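PDB 4OQ1: cell wall surface anchor family protein from Streptococcus pneumoniae, which probably anchors the pneumococcal pilus to the cell wall, serving as an ancillary pilin built from domains that include CnaB-type modules. Local coordinates for residues Arg162-Leu170 against Gly197-Ile208; Ile103-Ile113 against Ala123-Asp131. The protein carries 3 engineered substitutions. All blocks are in the same frame, centred on the assembly; numbering follows the deposited sequence.

Contact 1: Arg162-Leu170 against Gly197-Ile208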
loop_
_atom_site.group_PDB
_atom_site.type_symbol
_atom_site.label_atom_id
_atom_site.label_comp_id
_atom_site.label_asym_id
_atom_site.label_seq_id
_atom_site.Cartn_x
_atom_site.Cartn_y
_atom_site.Cartn_z
ATOM N N ARG A 162 -18.424 -6.221 -2.706
ATOM C CA ARG A 162 -16.996 -5.871 -2.668
ATOM C C ARG A 162 -16.871 -4.313 -2.506
ATOM O O ARG A 162 -17.615 -3.524 -3.212
ATOM C CB ARG A 162 -16.367 -6.377 -3.993
ATOM C CG ARG A 162 -16.421 -7.899 -4.253
ATOM C CD ARG A 162 -15.672 -8.574 -3.153
ATOM N NE ARG A 162 -15.474 -10.008 -3.281
ATOM C CZ ARG A 162 -14.471 -10.630 -3.886
ATOM N NH1 ARG A 162 -13.583 -9.968 -4.573
ATOM N NH2 ARG A 162 -14.417 -11.973 -3.836
ATOM N N LEU A 163 -15.950 -3.828 -1.691
ATOM C CA LEU A 163 -15.786 -2.362 -1.436
ATOM C C LEU A 163 -14.502 -1.791 -2.055
ATOM O O LEU A 163 -13.410 -2.197 -1.737
ATOM C CB LEU A 163 -15.860 -2.050 0.053
ATOM C CG LEU A 163 -17.098 -2.532 0.838
ATOM C CD1 LEU A 163 -16.999 -2.119 2.332
ATOM C CD2 LEU A 163 -18.375 -2.148 0.226
ATOM N N GLU A 164 -14.653 -0.854 -3.031
ATOM C CA GLU A 164 -13.591 -0.184 -3.624
ATOM C C GLU A 164 -13.194 1.113 -2.936
ATOM O O GLU A 164 -14.016 1.866 -2.411
ATOM C CB GLU A 164 -14.051 0.123 -5.124
ATOM C CG GLU A 164 -13.026 0.820 -5.900
ATOM C CD GLU A 164 -13.501 1.086 -7.336
ATOM O OE1 GLU A 164 -14.674 0.873 -7.668
ATOM O OE2 GLU A 164 -12.676 1.521 -8.148
ATOM N N GLY A 165 -11.884 1.320 -2.826
ATOM C CA GLY A 165 -11.317 2.538 -2.334
ATOM C C GLY A 165 -11.079 2.596 -0.841
ATOM O O GLY A 165 -10.804 3.667 -0.266
ATOM N N VAL A 166 -11.187 1.476 -0.187
ATOM C CA VAL A 166 -10.840 1.461 1.264
ATOM C C VAL A 166 -9.287 1.413 1.409
ATOM O O VAL A 166 -8.570 0.580 0.776
ATOM C CB VAL A 166 -11.476 0.231 1.888
ATOM C CG1 VAL A 166 -11.133 0.139 3.355
ATOM C CG2 VAL A 166 -12.974 0.244 1.795
ATOM N N GLY A 167 -8.732 2.273 2.248
ATOM C CA GLY A 167 -7.267 2.376 2.444
ATOM C C GLY A 167 -6.736 1.581 3.633
ATOM O O GLY A 167 -7.414 1.622 4.699
ATOM N N PHE A 168 -5.636 0.829 3.388
ATOM C CA PHE A 168 -4.947 0.024 4.450
ATOM C C PHE A 168 -3.470 0.408 4.478
ATOM O O PHE A 168 -2.896 0.854 3.488
ATOM C CB PHE A 168 -5.080 -1.453 4.159
ATOM C CG PHE A 168 -6.448 -2.004 4.410
ATOM C CD1 PHE A 168 -7.386 -1.969 3.493
ATOM C CD2 PHE A 168 -6.748 -2.644 5.593
ATOM C CE1 PHE A 168 -8.647 -2.544 3.720
ATOM C CE2 PHE A 168 -8.008 -3.169 5.868
ATOM C CZ PHE A 168 -8.956 -3.146 4.908
ATOM N N LYS A 169 -2.854 0.336 5.659
ATOM C CA LYS A 169 -1.399 0.286 5.686
ATOM C C LYS A 169 -0.991 -1.089 6.116
ATOM O O LYS A 169 -1.703 -1.835 6.833
ATOM C CB LYS A 169 -0.805 1.350 6.642
ATOM C CG LYS A 169 -0.935 2.761 6.132
ATOM C CD LYS A 169 -0.287 3.746 7.107
ATOM C CE LYS A 169 -0.599 5.217 6.889
ATOM N NZ LYS A 169 -0.263 5.748 5.533
ATOM N N LEU A 170 0.145 -1.515 5.579
ATOM C CA LEU A 170 0.742 -2.797 5.852
ATOM C C LEU A 170 1.965 -2.639 6.768
ATOM O O LEU A 170 2.871 -1.935 6.462
ATOM C CB LEU A 170 1.176 -3.349 4.556
ATOM C CG LEU A 170 1.888 -4.684 4.551
ATOM C CD1 LEU A 170 0.925 -5.740 5.072
ATOM C CD2 LEU A 170 2.318 -5.007 3.100
ATOM N N GLY A 197 5.794 4.858 3.269
ATOM C CA GLY A 197 4.706 5.699 3.693
ATOM C C GLY A 197 3.358 5.505 3.030
ATOM O O GLY A 197 2.564 6.432 3.083
ATOM N N ARG A 198 3.060 4.362 2.416
ATOM C CA ARG A 198 1.966 4.369 1.454
ATOM C C ARG A 198 0.688 3.743 2.050
ATOM O O ARG A 198 0.733 2.795 2.851
ATOM C CB ARG A 198 2.339 3.673 0.141
ATOM C CG ARG A 198 3.526 4.282 -0.576
ATOM C CD ARG A 198 3.994 3.464 -1.745
ATOM N NE ARG A 198 2.918 3.288 -2.733
ATOM C CZ ARG A 198 2.932 2.413 -3.753
ATOM N NH1 ARG A 198 3.982 1.608 -3.968
ATOM N NH2 ARG A 198 1.880 2.323 -4.545
ATOM N N THR A 199 -0.440 4.307 1.643
ATOM C CA THR A 199 -1.718 3.709 1.869
ATOM C C THR A 199 -2.037 2.903 0.681
ATOM O O THR A 199 -1.861 3.365 -0.458
ATOM C CB THR A 199 -2.783 4.760 2.162
ATOM O OG1 THR A 199 -2.346 5.470 3.340
ATOM C CG2 THR A 199 -4.089 4.145 2.475
ATOM N N LEU A 200 -2.506 1.688 0.933
ATOM C CA LEU A 200 -2.891 0.730 -0.153
ATOM C C LEU A 200 -4.407 0.777 -0.266
ATOM O O LEU A 200 -5.104 0.667 0.723
ATOM C CB LEU A 200 -2.464 -0.697 0.310
ATOM C CG LEU A 200 -1.043 -1.141 0.629
ATOM C CD1 LEU A 200 -0.405 -0.524 1.869
ATOM C CD2 LEU A 200 -0.882 -2.628 0.821
ATOM N N TYR A 201 -4.993 0.819 -1.488
ATOM C CA TYR A 201 -6.402 0.972 -1.628
ATOM C C TYR A 201 -6.998 -0.194 -2.401
ATOM O O TYR A 201 -6.456 -0.586 -3.422
ATOM C CB TYR A 201 -6.757 2.301 -2.480
ATOM C CG TYR A 201 -6.410 3.553 -1.727
ATOM C CD1 TYR A 201 -5.178 4.118 -1.885
ATOM C CD2 TYR A 201 -7.279 4.099 -0.809
ATOM C CE1 TYR A 201 -4.800 5.238 -1.158
ATOM C CE2 TYR A 201 -6.924 5.208 -0.017
ATOM C CZ TYR A 201 -5.725 5.827 -0.242
ATOM O OH TYR A 201 -5.317 6.908 0.541
ATOM N N THR A 202 -8.112 -0.674 -1.922
ATOM C CA THR A 202 -8.946 -1.702 -2.600
ATOM C C THR A 202 -9.307 -1.282 -3.970
ATOM O O THR A 202 -9.728 -0.121 -4.124
ATOM C CB THR A 202 -10.149 -2.212 -1.787
ATOM O OG1 THR A 202 -11.179 -1.204 -1.470
ATOM C CG2 THR A 202 -9.621 -2.874 -0.467
ATOM N N ASP A 203 -9.365 -2.272 -4.876
ATOM C CA ASP A 203 -9.652 -2.033 -6.316
ATOM C C ASP A 203 -11.129 -2.246 -6.565
ATOM O O ASP A 203 -11.891 -2.418 -5.640
ATOM C CB ASP A 203 -8.804 -2.912 -7.255
ATOM C CG ASP A 203 -9.058 -4.418 -7.083
ATOM O OD1 ASP A 203 -10.041 -4.844 -6.477
ATOM O OD2 ASP A 203 -8.205 -5.200 -7.542
ATOM N N LYS A 204 -11.581 -2.247 -7.804
ATOM C CA LYS A 204 -13.011 -2.367 -8.031
ATOM C C LYS A 204 -13.548 -3.693 -7.557
ATOM O O LYS A 204 -14.747 -3.863 -7.439
ATOM C CB LYS A 204 -13.407 -2.130 -9.508
ATOM C CG LYS A 204 -13.042 -3.290 -10.416
ATOM C CD LYS A 204 -13.622 -3.160 -11.828
ATOM C CE LYS A 204 -12.913 -4.095 -12.804
ATOM N NZ LYS A 204 -11.422 -3.919 -12.816
ATOM N N ASN A 205 -12.698 -4.688 -7.415
ATOM C CA ASN A 205 -13.158 -5.922 -6.852
ATOM C C ASN A 205 -12.989 -6.017 -5.362
ATOM O O ASN A 205 -13.035 -7.091 -4.770
ATOM C CB ASN A 205 -12.502 -7.106 -7.537
ATOM C CG ASN A 205 -12.769 -7.119 -9.021
ATOM O OD1 ASN A 205 -11.852 -7.048 -9.850
ATOM N ND2 ASN A 205 -13.964 -7.170 -9.349
ATOM N N GLY A 206 -12.763 -4.907 -4.729
ATOM C CA GLY A 206 -12.475 -4.962 -3.306
ATOM C C GLY A 206 -11.141 -5.535 -2.906
ATOM O O GLY A 206 -10.988 -5.918 -1.717
ATOM N N GLU A 207 -10.181 -5.666 -3.846
ATOM C CA GLU A 207 -9.026 -6.518 -3.573
ATOM C C GLU A 207 -7.766 -5.702 -3.440
ATOM O O GLU A 207 -7.623 -4.687 -4.087
ATOM C CB GLU A 207 -8.828 -7.668 -4.557
ATOM C CG GLU A 207 -10.101 -8.460 -4.718
ATOM C CD GLU A 207 -10.010 -9.660 -5.625
ATOM O OE1 GLU A 207 -9.121 -9.660 -6.503
ATOM O OE2 GLU A 207 -10.922 -10.518 -5.518
ATOM N N ILE A 208 -6.926 -6.099 -2.495
ATOM C CA ILE A 208 -5.532 -5.692 -2.514
ATOM C C ILE A 208 -4.634 -6.930 -2.662
ATOM O O ILE A 208 -4.753 -7.923 -1.902
ATOM C CB ILE A 208 -5.139 -4.879 -1.282
ATOM C CG1 ILE A 208 -5.911 -3.548 -1.221
ATOM C CG2 ILE A 208 -3.648 -4.585 -1.234
ATOM C CD1 ILE A 208 -5.879 -2.902 0.184
HETATM O O HOH W 1 1.517 0.587 3.942
#
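Phe168 and Leu200 form a hydrogen-bonded antiparallel pair in the middle domain, whose sequence belongs to the prealbumin-like (CnaB) family, and join strand 167-174 to the short strand 200-201. Phe168 N bonds to Leu200 O and Leu200 N to Phe168 O, each at 2.7 Å. In the neighbouring non-hydrogen-bonded pair, Gly167 faces Tyr201, and its bare CA accommodates Thr199 CG2 and the CD2 side of the tyrosine ring; Tyr201 OH is hydrogen-bonded to Glu224 OE1.

A hydroxyl supplements the backbone bonds where the pairing gives way to loop. With OG1 set between its own backbone N and carbonyl carbon (chi1 64°), Thr202 turns the hydroxyl toward 162-170, where it donates to Leu163 O and accepts from Val166 N at 3.0 Å. Gly165 N also donates to Thr202 O, and Thr202 N to Val166 O.

Apolar side chains meet at Ile208 CD1 and Phe168 CD1, 3.8 Å apart, and at Leu200 CD1 and Leu170 CB.

Arg162, bent at chi2 (-61°), joins the type I turn Asp203-Gly206 to the residue after it: NH1 lies 2.9 Å from both Asn205 O and Glu207 OE2, the latter a salt bridge met on the oxygen's anti side, somewhat out of the carboxylate plane.

Contact 2: Ile103-Ile113 against Ala123-Asp131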
loop_
_atom_site.group_PDB
_atom_site.type_symbol
_atom_site.label_atom_id
_atom_site.label_comp_id
_atom_site.label_asym_id
_atom_site.label_seq_id
_atom_site.Cartn_x
_atom_site.Cartn_y
_atom_site.Cartn_z
ATOM N N ILE A 103 35.838 -8.279 -22.017
ATOM C CA ILE A 103 35.676 -9.717 -21.948
ATOM C C ILE A 103 36.533 -10.441 -23.039
ATOM O O ILE A 103 36.278 -10.287 -24.249
ATOM C CB ILE A 103 34.175 -10.090 -22.149
ATOM C CG1 ILE A 103 33.304 -9.269 -21.172
ATOM C CG2 ILE A 103 34.004 -11.595 -21.993
ATOM C CD1 ILE A 103 31.772 -9.534 -21.274
ATOM N N PRO A 104 37.453 -11.310 -22.613
ATOM C CA PRO A 104 38.295 -12.084 -23.536
ATOM C C PRO A 104 37.471 -13.028 -24.308
ATOM O O PRO A 104 36.316 -13.260 -23.935
ATOM C CB PRO A 104 39.228 -12.854 -22.593
ATOM C CG PRO A 104 39.257 -12.090 -21.361
ATOM C CD PRO A 104 37.843 -11.598 -21.228
ATOM N N ASN A 105 38.040 -13.651 -25.333
ATOM C CA ASN A 105 37.346 -14.702 -26.052
ATOM C C ASN A 105 37.037 -15.908 -25.101
ATOM O O ASN A 105 37.841 -16.201 -24.228
ATOM C CB ASN A 105 38.253 -15.234 -27.126
ATOM C CG ASN A 105 38.154 -14.432 -28.358
ATOM O OD1 ASN A 105 37.612 -13.336 -28.345
ATOM N ND2 ASN A 105 38.591 -14.995 -29.434
ATOM N N GLY A 106 35.896 -16.568 -25.289
ATOM C CA GLY A 106 35.555 -17.706 -24.446
ATOM C C GLY A 106 34.072 -18.024 -24.401
ATOM O O GLY A 106 33.244 -17.311 -24.960
ATOM N N LEU A 107 33.714 -19.142 -23.745
ATOM C CA LEU A 107 32.336 -19.546 -23.625
ATOM C C LEU A 107 32.055 -19.494 -22.117
ATOM O O LEU A 107 32.767 -20.046 -21.343
ATOM C CB LEU A 107 32.145 -20.934 -24.186
ATOM C CG LEU A 107 30.778 -21.587 -24.019
ATOM C CD1 LEU A 107 29.686 -20.804 -24.696
ATOM C CD2 LEU A 107 30.816 -23.020 -24.530
ATOM N N TYR A 108 31.068 -18.706 -21.760
ATOM C CA TYR A 108 30.891 -18.234 -20.397
ATOM C C TYR A 108 29.499 -18.617 -19.879
ATOM O O TYR A 108 28.558 -18.595 -20.613
ATOM C CB TYR A 108 31.064 -16.788 -20.386
ATOM C CG TYR A 108 32.458 -16.325 -20.671
ATOM C CD1 TYR A 108 33.424 -16.294 -19.700
ATOM C CD2 TYR A 108 32.739 -15.727 -21.922
ATOM C CE1 TYR A 108 34.706 -15.825 -19.971
ATOM C CE2 TYR A 108 33.994 -15.207 -22.211
ATOM C CZ TYR A 108 34.986 -15.268 -21.244
ATOM O OH TYR A 108 36.210 -14.755 -21.529
ATOM N N TYR A 109 29.409 -19.076 -18.619
ATOM C CA TYR A 109 28.145 -19.380 -18.010
ATOM C C TYR A 109 27.867 -18.317 -16.952
ATOM O O TYR A 109 28.766 -17.953 -16.165
ATOM C CB TYR A 109 28.277 -20.755 -17.281
ATOM C CG TYR A 109 27.139 -21.162 -16.446
ATOM C CD1 TYR A 109 25.851 -21.298 -16.987
ATOM C CD2 TYR A 109 27.339 -21.591 -15.148
ATOM C CE1 TYR A 109 24.766 -21.711 -16.178
ATOM C CE2 TYR A 109 26.284 -21.957 -14.342
ATOM C CZ TYR A 109 24.999 -22.093 -14.855
ATOM O OH TYR A 109 23.925 -22.565 -14.115
ATOM N N VAL A 110 26.621 -17.854 -16.902
ATOM C CA VAL A 110 26.139 -16.833 -15.902
ATOM C C VAL A 110 24.969 -17.452 -15.125
ATOM O O VAL A 110 24.160 -18.192 -15.697
ATOM C CB VAL A 110 25.647 -15.570 -16.602
ATOM C CG1 VAL A 110 25.059 -14.521 -15.654
ATOM C CG2 VAL A 110 26.767 -14.995 -17.446
ATOM N N ARG A 111 24.974 -17.228 -13.827
ATOM C CA ARG A 111 23.887 -17.585 -12.948
ATOM C C ARG A 111 23.091 -16.431 -12.351
ATOM O O ARG A 111 21.929 -16.601 -11.957
ATOM C CB ARG A 111 24.467 -18.383 -11.811
ATOM C CG ARG A 111 24.412 -19.883 -12.096
ATOM C CD ARG A 111 24.831 -20.765 -10.926
ATOM N NE ARG A 111 23.703 -21.158 -10.097
ATOM C CZ ARG A 111 22.913 -22.184 -10.355
ATOM N NH1 ARG A 111 23.113 -22.912 -11.448
ATOM N NH2 ARG A 111 21.949 -22.511 -9.505
ATOM N N SER A 112 23.716 -15.268 -12.245
ATOM C CA SER A 112 23.120 -14.066 -11.711
ATOM C C SER A 112 23.635 -12.824 -12.426
ATOM O O SER A 112 24.840 -12.699 -12.604
ATOM C CB SER A 112 23.644 -13.935 -10.242
ATOM O OG SER A 112 23.025 -12.854 -9.572
ATOM N N ILE A 113 22.751 -11.913 -12.814
ATOM C CA ILE A 113 23.137 -10.607 -13.348
ATOM C C ILE A 113 23.312 -9.601 -12.193
ATOM O O ILE A 113 24.244 -8.822 -12.239
ATOM C CB ILE A 113 22.166 -10.130 -14.335
ATOM C CG1 ILE A 113 22.201 -11.111 -15.491
ATOM C CG2 ILE A 113 22.490 -8.707 -14.821
ATOM C CD1 ILE A 113 21.276 -10.843 -16.632
ATOM N N ALA A 123 19.574 -15.236 -13.439
ATOM C CA ALA A 123 19.515 -15.508 -14.837
ATOM C C ALA A 123 20.607 -16.549 -15.229
ATOM O O ALA A 123 21.774 -16.324 -15.054
ATOM C CB ALA A 123 19.705 -14.224 -15.607
ATOM N N GLU A 124 20.190 -17.634 -15.823
ATOM C CA GLU A 124 21.051 -18.674 -16.213
ATOM C C GLU A 124 21.159 -18.796 -17.680
ATOM O O GLU A 124 20.168 -19.196 -18.322
ATOM C CB GLU A 124 20.551 -19.942 -15.660
ATOM C CG GLU A 124 20.613 -19.881 -14.106
ATOM C CD GLU A 124 20.001 -21.132 -13.414
ATOM O OE1 GLU A 124 19.664 -22.109 -14.093
ATOM O OE2 GLU A 124 19.890 -21.089 -12.171
ATOM N N PHE A 125 22.351 -18.470 -18.201
ATOM C CA PHE A 125 22.544 -18.574 -19.634
ATOM C C PHE A 125 24.015 -18.730 -19.974
ATOM O O PHE A 125 24.924 -18.508 -19.114
ATOM C CB PHE A 125 21.952 -17.357 -20.360
ATOM C CG PHE A 125 22.500 -16.039 -19.894
ATOM C CD1 PHE A 125 22.053 -15.395 -18.740
ATOM C CD2 PHE A 125 23.508 -15.426 -20.612
ATOM C CE1 PHE A 125 22.633 -14.215 -18.344
ATOM C CE2 PHE A 125 24.052 -14.240 -20.221
ATOM C CZ PHE A 125 23.590 -13.606 -19.113
ATOM N N LEU A 126 24.272 -18.959 -21.253
ATOM C CA LEU A 126 25.635 -18.960 -21.710
ATOM C C LEU A 126 25.733 -17.847 -22.698
ATOM O O LEU A 126 24.755 -17.510 -23.343
ATOM C CB LEU A 126 25.941 -20.247 -22.507
ATOM C CG LEU A 126 25.911 -21.639 -21.917
ATOM C CD1 LEU A 126 26.498 -22.641 -22.885
ATOM C CD2 LEU A 126 26.699 -21.635 -20.662
ATOM N N PHE A 127 26.910 -17.301 -22.782
ATOM C CA PHE A 127 27.267 -16.486 -23.930
ATOM C C PHE A 127 28.668 -16.826 -24.507
ATOM O O PHE A 127 29.571 -17.182 -23.779
ATOM C CB PHE A 127 27.095 -14.985 -23.597
ATOM C CG PHE A 127 28.044 -14.416 -22.592
ATOM C CD1 PHE A 127 29.253 -13.844 -22.990
ATOM C CD2 PHE A 127 27.773 -14.529 -21.246
ATOM C CE1 PHE A 127 30.120 -13.252 -22.084
ATOM C CE2 PHE A 127 28.662 -14.004 -20.302
ATOM C CZ PHE A 127 29.839 -13.392 -20.710
ATOM N N GLU A 128 28.900 -16.491 -25.789
ATOM C CA GLU A 128 30.182 -16.873 -26.380
ATOM C C GLU A 128 30.739 -15.643 -27.079
ATOM O O GLU A 128 30.003 -14.975 -27.816
ATOM C CB GLU A 128 29.993 -18.052 -27.303
ATOM C CG GLU A 128 31.289 -18.419 -28.012
ATOM C CD GLU A 128 31.166 -19.585 -28.920
ATOM O OE1 GLU A 128 31.850 -20.560 -28.647
ATOM O OE2 GLU A 128 30.386 -19.539 -29.895
ATOM N N MET A 129 31.993 -15.306 -26.717
ATOM C CA MET A 129 32.837 -14.347 -27.455
ATOM C C MET A 129 33.877 -15.051 -28.387
ATOM O O MET A 129 34.696 -15.795 -27.948
ATOM C CB MET A 129 33.540 -13.533 -26.382
ATOM C CG MET A 129 32.534 -12.719 -25.551
ATOM S SD MET A 129 31.531 -11.630 -26.594
ATOM C CE MET A 129 31.013 -10.487 -25.291
ATOM N N THR A 130 33.814 -14.795 -29.686
ATOM C CA THR A 130 34.854 -15.293 -30.577
ATOM C C THR A 130 35.473 -14.131 -31.363
ATOM O O THR A 130 34.972 -13.023 -31.301
ATOM C CB THR A 130 34.270 -16.319 -31.534
ATOM O OG1 THR A 130 33.456 -15.662 -32.483
ATOM C CG2 THR A 130 33.450 -17.299 -30.820
ATOM N N ASP A 131 36.587 -14.351 -32.083
ATOM C CA ASP A 131 37.160 -13.227 -32.889
ATOM C C ASP A 131 36.159 -12.769 -33.938
ATOM O O ASP A 131 36.364 -11.710 -34.503
ATOM C CB ASP A 131 38.514 -13.580 -33.575
ATOM C CG ASP A 131 39.706 -13.560 -32.590
ATOM O OD1 ASP A 131 39.530 -12.979 -31.529
ATOM O OD2 ASP A 131 40.813 -14.115 -32.872
HETATM O O HOH W 2 21.883 -23.259 -15.415
HETATM O O HOH W 3 20.136 -18.509 -10.953
#
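Phe127 carries Tyr108 CB over one face of its ring, 3.8 Å from the centroid, while Val110 CG2 meets the ring edge in plane, all on one face of the antiparallel pair of strands 106-110 and 120-129 in the N-terminal domain. The Tyr108 and Phe127 rings are near parallel, 24° apart, but slid so far that they barely overlap. Phe125 repeats the theme, with Val110 CB over one face, 4.0 Å from the centroid, and Ile113 CD1 approaching obliquely. Both phenylalanines place CG between backbone N and carbonyl carbon (chi1 57° in Phe125, 68° in Phe127), which brings their rings across to the partner strand. Strand 28-33 adds Leu30 and Leu32 to this apolar layer. On the other side, Leu126 CD2 packs 3.8 Å from Tyr109 CD1, under helix 66-73.

Paired backbone bonds join Gly106 to Met129, Tyr108 to Phe127 and Val110 to Phe125; beyond them Ala123 N donates to Arg111 O, where the chain turns a corner.

Polar side chains close both ends. Asn105 ND2 donates to Asp131 OD1 from above the carboxylate plane at 3.1 Å, while Asn105 OD1 is bound by His28. At the opposite end, Glu124 OE2 sits over one face of the Arg111 guanidinium, 3.7 Å from NH2, in a long, purely electrostatic salt bridge. Arg111 NH1 donates instead to Tyr109 OH, which a water links to Glu124 OE1, itself hydrogen-bonded to His74 ND1.

Overall arrangement
Contact 2 comes first along the chain and closes before contact 1 opens. Their centres lie 45 Å apart and their nearest atoms about 24 Å apart, so the two do not touch, and they share no sheet. Contact 2 belongs to the mixed eight-stranded sheet of the N-terminal domain, joining two adjacent interior strands. Contact 1 spans both sheets of the middle domain: strand 167-174 of the curled antiparallel sheet meets strand 200-201 and the turn leading into strand 207-211, an edge strand of the four-stranded sheet. A second prealbumin-like domain follows toward the C-terminus. Each contact lies within a separate domain of an elongated chain, consistent with a pilin built as domains in series.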